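Local coordinates for putative branched chain amino acid ABC transporter, periplasmic amino acid-binding protein (Brucella ovis, PDB 4XFK) that probably serves as the periplasmic amino-acid-binding component of an ABC transport system for branched-chain and related amino acids, at residues L227-A232 with A239-S244; I183-V188 with T215-N220; E282-V287 with Y294-A299. The protein carries 1 engineered substitution. One frame throughout, in Å; residues are numbered along the deposited sequence.

All three contacts are buried, but contacts 1 and 2 are apolar packing on a sheet of this two-lobed periplasmic binding protein, whereas contact 3 is polar. Contacts 1 and 2 work on opposite faces of one sheet: their strands, 240-243 and 215-218, are neighbours in it, joined by backbone hydrogen bonds such as A242 N to V216 O (2.8 Å). Contact 1 sets a Met-aromatic and aliphatic cluster from helix 223-235 on F241; contact 2 pairs two rings, Y185 at the turn between helix 167-184 and strand 186-193 and F217 on the sheet. Contact 3, its centre about 24 Å from that of contact 1, joins helices 274-288 and 296-312 by a hydroxyl-carboxylate bond.

Contact 1 (L227-A232 with A239-S244); sequences LLMKAA and AKFATS
A methionine sulfur against an aromatic ring gives this contact its unusual feature: in the conformer described here, one of two modelled for M229, SD lies 3.4 Å from CD2 of F241. It is almost as near CE2, and stands 3.9 Å from the centroid of the F241 ring, 31° off the ring normal. The approach is therefore oblique, a Met-aromatic contact in which the sulfur leans over the CD2-CE2 side. The M229 chain bends at both chi2 and chi3, which lets it fold along the phenylalanine while the two side chains run past each other in opposite directions. Its terminal CE then adds a looser touch, 3.9 Å from F241 CD2.

The remaining partners take other parts of the same ring. L228 comes in obliquely by its branched end, CD2 lying 3.8 Å from F241 CE1 and CG 4.0 Å from F241 CZ. A232 CB sits at the ring edge, near its plane, 3.8 Å from F241 CE2. These residues belong to a beta-alpha-beta crossover: strand 215-218 leads into helix 223-235, and strand 240-243 returns beside the first strand, parallel to it. The short helical and strand segments run nearly antiparallel, at 166°, as expected when a helix carries the chain back over a sheet. F241 carries the strand's side of the contact, with L228, M229 and A232 of the connecting helix round it.

Beyond these four residues, F241 packs on V216 and T218 of the neighbouring strand and its ring meets that of H262, whose ND1 also accepts a hydrogen bond from F241 N. M229 also touches N251 and A255 of helix 251-255, whereas A232 reaches I258.

Contact 2 (I183-V188 with T215-N220); sequences IGYEVV and TVFTGN
T218 OG1 is gripped twice just beyond the point where F217 meets Y185: N220 N donates to it over 3.0 Å with an N-H...O angle of 158°, and OG1 is itself hydrogen-bonded to I162 O of strand 158-164. The first bond closes an ST turn over T218-N220.

One residue earlier, F217 turns to the other face of the strand and carries the contact proper. Its CE2 sits 3.7 Å above the plane of the Y185 ring, over the ring centre, and lies 3.8 Å from Y185 CZ. F217 CZ follows at 3.9 Å from Y185 CE2, so that one bond of the phenylalanine bears on the tyrosine face. With the planes at 45° and the centroids of the Y185 and F217 rings 4.9 Å apart, the rings meet obliquely. Y185 has CG in the crowded position between its backbone N and carbonyl carbon (chi1 49°), which turns one face of the Y185 ring to F217. T215 CG2 lies 4.0 Å above the plane of the F217 ring, over its centre, while V187 CG2 meets the edge of the Y185 ring.

The pair spans strand 158-164, which separates strands 186-193 and 215-218 in the sheet, and Y185 stands where helix 167-184 gives way to strand 186-193. F217 also packs on A159 of the middle strand, and both rings border the helix, F217 touching V176 and Y185 touching N179 and A180.

The hydroxyl of Y185 is hydrogen-bonded to V176 O, which satisfies this buried polar end and probably limits how the ring can shift, leaving contact with F217 to ring carbons alone.

Contact 3 (E282-V287 with Y294-A299); sequences EDYKKV and YVEPAA
Along 294-299, two residues lead up to E296, whose carboxylate receives the hydroxyl of Y284. Y294 comes first, its backbone N bonded to D247 OD2 and its hydroxyl to T27 OG1. V295 follows and lays CG1 over the centre of the Y294 ring, 3.6 Å above its plane.

E296, in the first turn of helix 296-312, makes the contact itself. Y284 OH donates to E296 OE2 at 2.7 Å, arriving from above the carboxylate plane, 63° out of it. Ring and carboxylate are almost perpendicular, and OE2 stays near the ring plane, 3.4 Å from Y284 CE2. Y284 holds CG anti to its backbone N (chi1 -167°), which sends the ring outward from helix 274-288 to the glutamate, whose chain is extended beyond CG. Farther on, both Y284 and A299 touch A34 of helix 26-44, so that helix packs beside the contact.

Three donors reach the buried carboxylate: Y284 OH and H290 NE2 both serve OE2, and S293 N serves OE1. The E296 carboxylate, on helix 296-312, is thus bonded to helix 274-288 and to the connection between the two helices. Such a setting would favour the ionised glutamate, and the negative charge may in turn favour a protonated H290.

Contact 1 (L227-A232 with A239-S244)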
loop_
_atom_site.group_PDB
_atom_site.type_symbol
_atom_site.label_atom_id
_atom_site.label_comp_id
_atom_site.label_asym_id
_atom_site.label_seq_id
_atom_site.Cartn_x
_atom_site.Cartn_y
_atom_site.Cartn_z
ATOM N N LEU A 227 -16.441 -4.739 -8.819
ATOM C CA LEU A 227 -17.544 -4.725 -9.777
ATOM C C LEU A 227 -17.041 -4.743 -11.213
ATOM O O LEU A 227 -17.735 -5.208 -12.117
ATOM C CB LEU A 227 -18.469 -3.531 -9.540
ATOM C CG LEU A 227 -19.172 -3.504 -8.181
ATOM C CD1 LEU A 227 -20.080 -2.287 -8.080
ATOM C CD2 LEU A 227 -19.937 -4.814 -7.917
ATOM N N LEU A 228 -15.827 -4.238 -11.421
ATOM C CA LEU A 228 -15.181 -4.331 -12.720
ATOM C C LEU A 228 -14.897 -5.802 -13.053
ATOM O O LEU A 228 -15.157 -6.257 -14.173
ATOM C CB LEU A 228 -13.894 -3.501 -12.728
ATOM C CG LEU A 228 -13.047 -3.546 -14.003
ATOM C CD1 LEU A 228 -13.853 -3.184 -15.255
ATOM C CD2 LEU A 228 -11.827 -2.628 -13.851
ATOM N N MET A 229 -14.369 -6.547 -12.080
ATOM C CA MET A 229 -14.120 -7.978 -12.259
ATOM C C MET A 229 -15.419 -8.731 -12.537
ATOM O O MET A 229 -15.469 -9.608 -13.398
ATOM C CB MET A 229 -13.427 -8.580 -11.030
ATOM C CG MET A 229 -12.006 -8.085 -10.801
ATOM S SD MET A 229 -10.928 -8.260 -12.241
ATOM C CE MET A 229 -10.747 -10.045 -12.332
ATOM N N LYS A 230 -16.473 -8.389 -11.804
ATOM C CA LYS A 230 -17.765 -9.036 -12.011
ATOM C C LYS A 230 -18.291 -8.812 -13.432
ATOM O O LYS A 230 -18.777 -9.742 -14.083
ATOM C CB LYS A 230 -18.780 -8.542 -10.981
ATOM C CG LYS A 230 -20.120 -9.244 -11.068
ATOM C CD LYS A 230 -21.003 -8.892 -9.893
ATOM C CE LYS A 230 -22.342 -9.598 -10.009
ATOM N NZ LYS A 230 -23.138 -9.443 -8.769
ATOM N N ALA A 231 -18.200 -7.574 -13.907
ATOM C CA ALA A 231 -18.631 -7.245 -15.264
ATOM C C ALA A 231 -17.773 -7.967 -16.300
ATOM O O ALA A 231 -18.289 -8.461 -17.306
ATOM C CB ALA A 231 -18.594 -5.740 -15.486
ATOM N N ALA A 232 -16.465 -8.034 -16.053
ATOM C CA ALA A 232 -15.556 -8.762 -16.937
ATOM C C ALA A 232 -15.959 -10.231 -17.007
ATOM O O ALA A 232 -15.992 -10.824 -18.087
ATOM C CB ALA A 232 -14.110 -8.617 -16.465
ATOM N N ALA A 239 -8.985 -10.729 -22.038
ATOM C CA ALA A 239 -7.800 -10.023 -21.558
ATOM C C ALA A 239 -7.586 -10.303 -20.082
ATOM O O ALA A 239 -8.538 -10.564 -19.340
ATOM C CB ALA A 239 -7.933 -8.527 -21.784
ATOM N N LYS A 240 -6.335 -10.245 -19.652
ATOM C CA LYS A 240 -6.042 -10.419 -18.238
ATOM C C LYS A 240 -5.691 -9.086 -17.598
ATOM O O LYS A 240 -5.008 -8.251 -18.197
ATOM C CB LYS A 240 -4.926 -11.443 -18.044
ATOM C CG LYS A 240 -5.312 -12.844 -18.527
ATOM C CD LYS A 240 -6.579 -13.359 -17.831
ATOM C CE LYS A 240 -7.118 -14.629 -18.483
ATOM N NZ LYS A 240 -8.403 -15.049 -17.834
ATOM N N PHE A 241 -6.200 -8.869 -16.392
ATOM C CA PHE A 241 -5.886 -7.666 -15.644
ATOM C C PHE A 241 -4.488 -7.744 -15.046
ATOM O O PHE A 241 -4.070 -8.789 -14.549
ATOM C CB PHE A 241 -6.914 -7.447 -14.527
ATOM C CG PHE A 241 -8.275 -7.028 -15.017
ATOM C CD1 PHE A 241 -8.566 -5.696 -15.251
ATOM C CD2 PHE A 241 -9.266 -7.965 -15.228
ATOM C CE1 PHE A 241 -9.821 -5.312 -15.697
ATOM C CE2 PHE A 241 -10.527 -7.582 -15.676
ATOM C CZ PHE A 241 -10.801 -6.258 -15.907
ATOM N N ALA A 242 -3.766 -6.631 -15.116
ATOM C CA ALA A 242 -2.479 -6.488 -14.448
ATOM C C ALA A 242 -2.651 -5.379 -13.426
ATOM O O ALA A 242 -2.903 -4.230 -13.790
ATOM C CB ALA A 242 -1.389 -6.149 -15.451
ATOM N N THR A 243 -2.542 -5.738 -12.147
ATOM C CA THR A 243 -3.071 -4.892 -11.093
ATOM C C THR A 243 -2.109 -4.680 -9.945
ATOM O O THR A 243 -1.097 -5.380 -9.810
ATOM C CB THR A 243 -4.340 -5.522 -10.470
ATOM O OG1 THR A 243 -3.966 -6.651 -9.663
ATOM C CG2 THR A 243 -5.339 -5.944 -11.548
ATOM N N SER A 244 -2.475 -3.723 -9.093
ATOM C CA SER A 244 -1.852 -3.546 -7.795
ATOM C C SER A 244 -2.659 -4.184 -6.673
ATOM O O SER A 244 -2.080 -4.547 -5.653
ATOM C CB SER A 244 -1.669 -2.054 -7.501
ATOM O OG SER A 244 -2.844 -1.315 -7.814
#

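Contact 2 (I183-V188 with T215-N220)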
loop_
_atom_site.group_PDB
_atom_site.type_symbol
_atom_site.label_atom_id
_atom_site.label_comp_id
_atom_site.label_asym_id
_atom_site.label_seq_id
_atom_site.Cartn_x
_atom_site.Cartn_y
_atom_site.Cartn_z
ATOM N N ILE A 183 9.114 -1.180 -21.861
ATOM C CA ILE A 183 8.682 -2.521 -21.505
ATOM C C ILE A 183 8.079 -3.247 -22.709
ATOM O O ILE A 183 8.340 -4.430 -22.919
ATOM C CB ILE A 183 7.764 -2.514 -20.279
ATOM C CG1 ILE A 183 8.489 -1.824 -19.118
ATOM C CG2 ILE A 183 7.384 -3.933 -19.898
ATOM C CD1 ILE A 183 7.772 -1.899 -17.779
ATOM N N GLY A 184 7.300 -2.542 -23.518
ATOM C CA GLY A 184 6.868 -3.117 -24.778
ATOM C C GLY A 184 5.409 -3.464 -24.929
ATOM O O GLY A 184 5.048 -4.591 -25.281
ATOM N N TYR A 185 4.559 -2.483 -24.688
ATOM C CA TYR A 185 3.157 -2.618 -25.020
ATOM C C TYR A 185 2.700 -1.288 -25.584
ATOM O O TYR A 185 3.322 -0.252 -25.337
ATOM C CB TYR A 185 2.332 -3.023 -23.791
ATOM C CG TYR A 185 2.606 -2.174 -22.569
ATOM C CD1 TYR A 185 1.938 -0.973 -22.374
ATOM C CD2 TYR A 185 3.540 -2.569 -21.612
ATOM C CE1 TYR A 185 2.189 -0.181 -21.270
ATOM C CE2 TYR A 185 3.797 -1.785 -20.500
ATOM C CZ TYR A 185 3.118 -0.595 -20.335
ATOM O OH TYR A 185 3.374 0.191 -19.239
ATOM N N GLU A 186 1.638 -1.323 -26.374
ATOM C CA GLU A 186 0.997 -0.102 -26.812
ATOM C C GLU A 186 -0.243 0.104 -25.964
ATOM O O GLU A 186 -1.054 -0.811 -25.814
ATOM C CB GLU A 186 0.611 -0.198 -28.286
ATOM C CG GLU A 186 -0.075 1.050 -28.821
ATOM C CD GLU A 186 -0.589 0.890 -30.237
ATOM O OE1 GLU A 186 -0.060 0.040 -30.987
ATOM O OE2 GLU A 186 -1.530 1.627 -30.592
ATOM N N VAL A 187 -0.384 1.296 -25.399
ATOM C CA VAL A 187 -1.607 1.637 -24.693
ATOM C C VAL A 187 -2.629 2.050 -25.750
ATOM O O VAL A 187 -2.677 3.208 -26.178
ATOM C CB VAL A 187 -1.383 2.740 -23.634
ATOM C CG1 VAL A 187 -2.663 3.011 -22.869
ATOM C CG2 VAL A 187 -0.284 2.318 -22.663
ATOM N N VAL A 188 -3.417 1.073 -26.191
ATOM C CA VAL A 188 -4.356 1.250 -27.299
ATOM C C VAL A 188 -5.440 2.257 -26.949
ATOM O O VAL A 188 -5.848 3.074 -27.779
ATOM C CB VAL A 188 -5.018 -0.094 -27.670
ATOM C CG1 VAL A 188 -6.154 0.109 -28.664
ATOM C CG2 VAL A 188 -3.983 -1.056 -28.225
ATOM N N THR A 215 -3.743 -7.175 -22.147
ATOM C CA THR A 215 -3.569 -6.816 -20.745
ATOM C C THR A 215 -4.376 -5.571 -20.447
ATOM O O THR A 215 -4.410 -4.638 -21.250
ATOM C CB THR A 215 -2.095 -6.509 -20.451
ATOM O OG1 THR A 215 -1.288 -7.607 -20.889
ATOM C CG2 THR A 215 -1.866 -6.272 -18.962
ATOM N N VAL A 216 -5.031 -5.562 -19.291
ATOM C CA VAL A 216 -5.714 -4.374 -18.789
ATOM C C VAL A 216 -5.018 -3.928 -17.505
ATOM O O VAL A 216 -5.124 -4.596 -16.478
ATOM C CB VAL A 216 -7.200 -4.644 -18.499
ATOM C CG1 VAL A 216 -7.867 -3.366 -17.987
ATOM C CG2 VAL A 216 -7.897 -5.177 -19.753
ATOM N N PHE A 217 -4.288 -2.819 -17.565
ATOM C CA PHE A 217 -3.642 -2.288 -16.373
ATOM C C PHE A 217 -4.634 -1.476 -15.560
ATOM O O PHE A 217 -5.306 -0.593 -16.101
ATOM C CB PHE A 217 -2.475 -1.378 -16.751
ATOM C CG PHE A 217 -1.291 -2.101 -17.344
ATOM C CD1 PHE A 217 -0.441 -2.848 -16.537
ATOM C CD2 PHE A 217 -1.016 -2.016 -18.702
ATOM C CE1 PHE A 217 0.653 -3.505 -17.075
ATOM C CE2 PHE A 217 0.072 -2.673 -19.241
ATOM C CZ PHE A 217 0.909 -3.414 -18.432
ATOM N N THR A 218 -4.709 -1.745 -14.258
ATOM C CA THR A 218 -5.589 -0.957 -13.407
ATOM C C THR A 218 -5.111 -0.917 -11.968
ATOM O O THR A 218 -4.718 -1.941 -11.399
ATOM C CB THR A 218 -7.066 -1.457 -13.463
ATOM O OG1 THR A 218 -7.868 -0.630 -12.613
ATOM C CG2 THR A 218 -7.202 -2.909 -13.018
ATOM N N GLY A 219 -5.173 0.281 -11.388
ATOM C CA GLY A 219 -4.950 0.477 -9.961
ATOM C C GLY A 219 -6.237 0.499 -9.152
ATOM O O GLY A 219 -6.230 0.914 -8.001
ATOM N N ASN A 220 -7.346 0.056 -9.737
ATOM C CA ASN A 220 -8.631 0.101 -9.041
ATOM C C ASN A 220 -8.639 -0.783 -7.796
ATOM O O ASN A 220 -7.874 -1.746 -7.692
ATOM C CB ASN A 220 -9.776 -0.298 -9.976
ATOM C CG ASN A 220 -10.086 0.765 -11.012
ATOM O OD1 ASN A 220 -9.332 1.724 -11.189
ATOM N ND2 ASN A 220 -11.212 0.603 -11.693
#

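Contact 3 (E282-V287 with Y294-A299)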
loop_
_atom_site.group_PDB
_atom_site.type_symbol
_atom_site.label_atom_id
_atom_site.label_comp_id
_atom_site.label_asym_id
_atom_site.label_seq_id
_atom_site.Cartn_x
_atom_site.Cartn_y
_atom_site.Cartn_z
ATOM N N GLU A 282 0.718 -17.823 8.544
ATOM C CA GLU A 282 0.027 -18.610 9.561
ATOM C C GLU A 282 -0.151 -17.845 10.877
ATOM O O GLU A 282 -1.208 -17.924 11.507
ATOM C CB GLU A 282 0.755 -19.933 9.799
ATOM C CG GLU A 282 0.686 -20.900 8.614
ATOM C CD GLU A 282 -0.716 -21.436 8.375
ATOM O OE1 GLU A 282 -1.462 -21.570 9.360
ATOM O OE2 GLU A 282 -1.077 -21.719 7.208
ATOM N N ASP A 283 0.872 -17.110 11.301
ATOM C CA ASP A 283 0.761 -16.363 12.547
ATOM C C ASP A 283 -0.255 -15.232 12.417
ATOM O O ASP A 283 -1.059 -14.994 13.325
ATOM C CB ASP A 283 2.110 -15.800 12.992
ATOM C CG ASP A 283 2.039 -15.178 14.366
ATOM O OD1 ASP A 283 1.926 -15.938 15.349
ATOM O OD2 ASP A 283 2.078 -13.933 14.469
ATOM N N TYR A 284 -0.234 -14.547 11.281
ATOM C CA TYR A 284 -1.176 -13.464 11.044
ATOM C C TYR A 284 -2.610 -13.987 11.042
ATOM O O TYR A 284 -3.504 -13.351 11.592
ATOM C CB TYR A 284 -0.845 -12.767 9.721
ATOM C CG TYR A 284 -1.550 -11.451 9.534
ATOM C CD1 TYR A 284 -1.007 -10.281 10.050
ATOM C CD2 TYR A 284 -2.758 -11.375 8.856
ATOM C CE1 TYR A 284 -1.652 -9.063 9.894
ATOM C CE2 TYR A 284 -3.403 -10.161 8.688
ATOM C CZ TYR A 284 -2.842 -9.008 9.215
ATOM O OH TYR A 284 -3.455 -7.781 9.070
ATOM N N LYS A 285 -2.836 -15.142 10.425
ATOM C CA LYS A 285 -4.161 -15.753 10.481
ATOM C C LYS A 285 -4.565 -16.144 11.907
ATOM O O LYS A 285 -5.717 -15.963 12.296
ATOM C CB LYS A 285 -4.259 -16.962 9.538
ATOM C CG LYS A 285 -5.633 -17.625 9.566
ATOM C CD LYS A 285 -5.779 -18.730 8.538
ATOM C CE LYS A 285 -7.183 -19.321 8.574
ATOM N NZ LYS A 285 -7.372 -20.345 7.508
ATOM N N LYS A 286 -3.623 -16.675 12.682
ATOM C CA LYS A 286 -3.904 -17.028 14.069
ATOM C C LYS A 286 -4.414 -15.821 14.846
ATOM O O LYS A 286 -5.353 -15.925 15.638
ATOM C CB LYS A 286 -2.651 -17.591 14.737
ATOM C CG LYS A 286 -2.896 -18.167 16.121
ATOM C CD LYS A 286 -1.683 -18.932 16.629
ATOM C CE LYS A 286 -0.544 -18.001 17.017
ATOM N NZ LYS A 286 0.460 -18.697 17.880
ATOM N N VAL A 287 -3.802 -14.667 14.607
ATOM C CA VAL A 287 -4.160 -13.460 15.334
ATOM C C VAL A 287 -5.406 -12.768 14.780
ATOM O O VAL A 287 -6.298 -12.390 15.542
ATOM C CB VAL A 287 -2.989 -12.454 15.349
ATOM C CG1 VAL A 287 -3.418 -11.138 15.989
ATOM C CG2 VAL A 287 -1.776 -13.047 16.072
ATOM N N TYR A 294 -3.201 -7.976 0.207
ATOM C CA TYR A 294 -3.650 -6.646 -0.173
ATOM C C TYR A 294 -2.871 -5.609 0.669
ATOM O O TYR A 294 -1.636 -5.647 0.664
ATOM C CB TYR A 294 -5.182 -6.614 -0.047
ATOM C CG TYR A 294 -5.917 -5.310 -0.331
ATOM C CD1 TYR A 294 -5.572 -4.481 -1.395
ATOM C CD2 TYR A 294 -6.980 -4.922 0.483
ATOM C CE1 TYR A 294 -6.272 -3.298 -1.629
ATOM C CE2 TYR A 294 -7.679 -3.755 0.261
ATOM C CZ TYR A 294 -7.311 -2.946 -0.792
ATOM O OH TYR A 294 -7.987 -1.771 -1.035
ATOM N N VAL A 295 -3.544 -4.728 1.409
ATOM C CA VAL A 295 -2.866 -3.641 2.130
ATOM C C VAL A 295 -2.086 -4.095 3.370
ATOM O O VAL A 295 -1.282 -3.333 3.925
ATOM C CB VAL A 295 -3.864 -2.535 2.547
ATOM C CG1 VAL A 295 -4.479 -1.892 1.292
ATOM C CG2 VAL A 295 -4.949 -3.101 3.456
ATOM N N GLU A 296 -2.321 -5.325 3.821
ATOM C CA GLU A 296 -1.807 -5.747 5.125
ATOM C C GLU A 296 -0.286 -5.932 5.211
ATOM O O GLU A 296 0.318 -5.451 6.165
ATOM C CB GLU A 296 -2.564 -6.975 5.644
ATOM C CG GLU A 296 -4.050 -6.703 5.793
ATOM C CD GLU A 296 -4.834 -7.938 6.182
ATOM O OE1 GLU A 296 -4.830 -8.927 5.410
ATOM O OE2 GLU A 296 -5.460 -7.921 7.265
ATOM N N PRO A 297 0.337 -6.625 4.236
ATOM C CA PRO A 297 1.791 -6.817 4.351
ATOM C C PRO A 297 2.611 -5.518 4.452
ATOM O O PRO A 297 3.492 -5.453 5.318
ATOM C CB PRO A 297 2.123 -7.624 3.091
ATOM C CG PRO A 297 0.859 -8.424 2.855
ATOM C CD PRO A 297 -0.224 -7.414 3.120
ATOM N N ALA A 298 2.335 -4.503 3.634
ATOM C CA ALA A 298 3.100 -3.251 3.738
ATOM C C ALA A 298 2.929 -2.621 5.118
ATOM O O ALA A 298 3.884 -2.089 5.696
ATOM C CB ALA A 298 2.698 -2.261 2.662
ATOM N N ALA A 299 1.716 -2.687 5.660
ATOM C CA ALA A 299 1.463 -2.097 6.968
ATOM C C ALA A 299 2.239 -2.836 8.051
ATOM O O ALA A 299 2.889 -2.210 8.899
ATOM C CB ALA A 299 -0.018 -2.073 7.273
#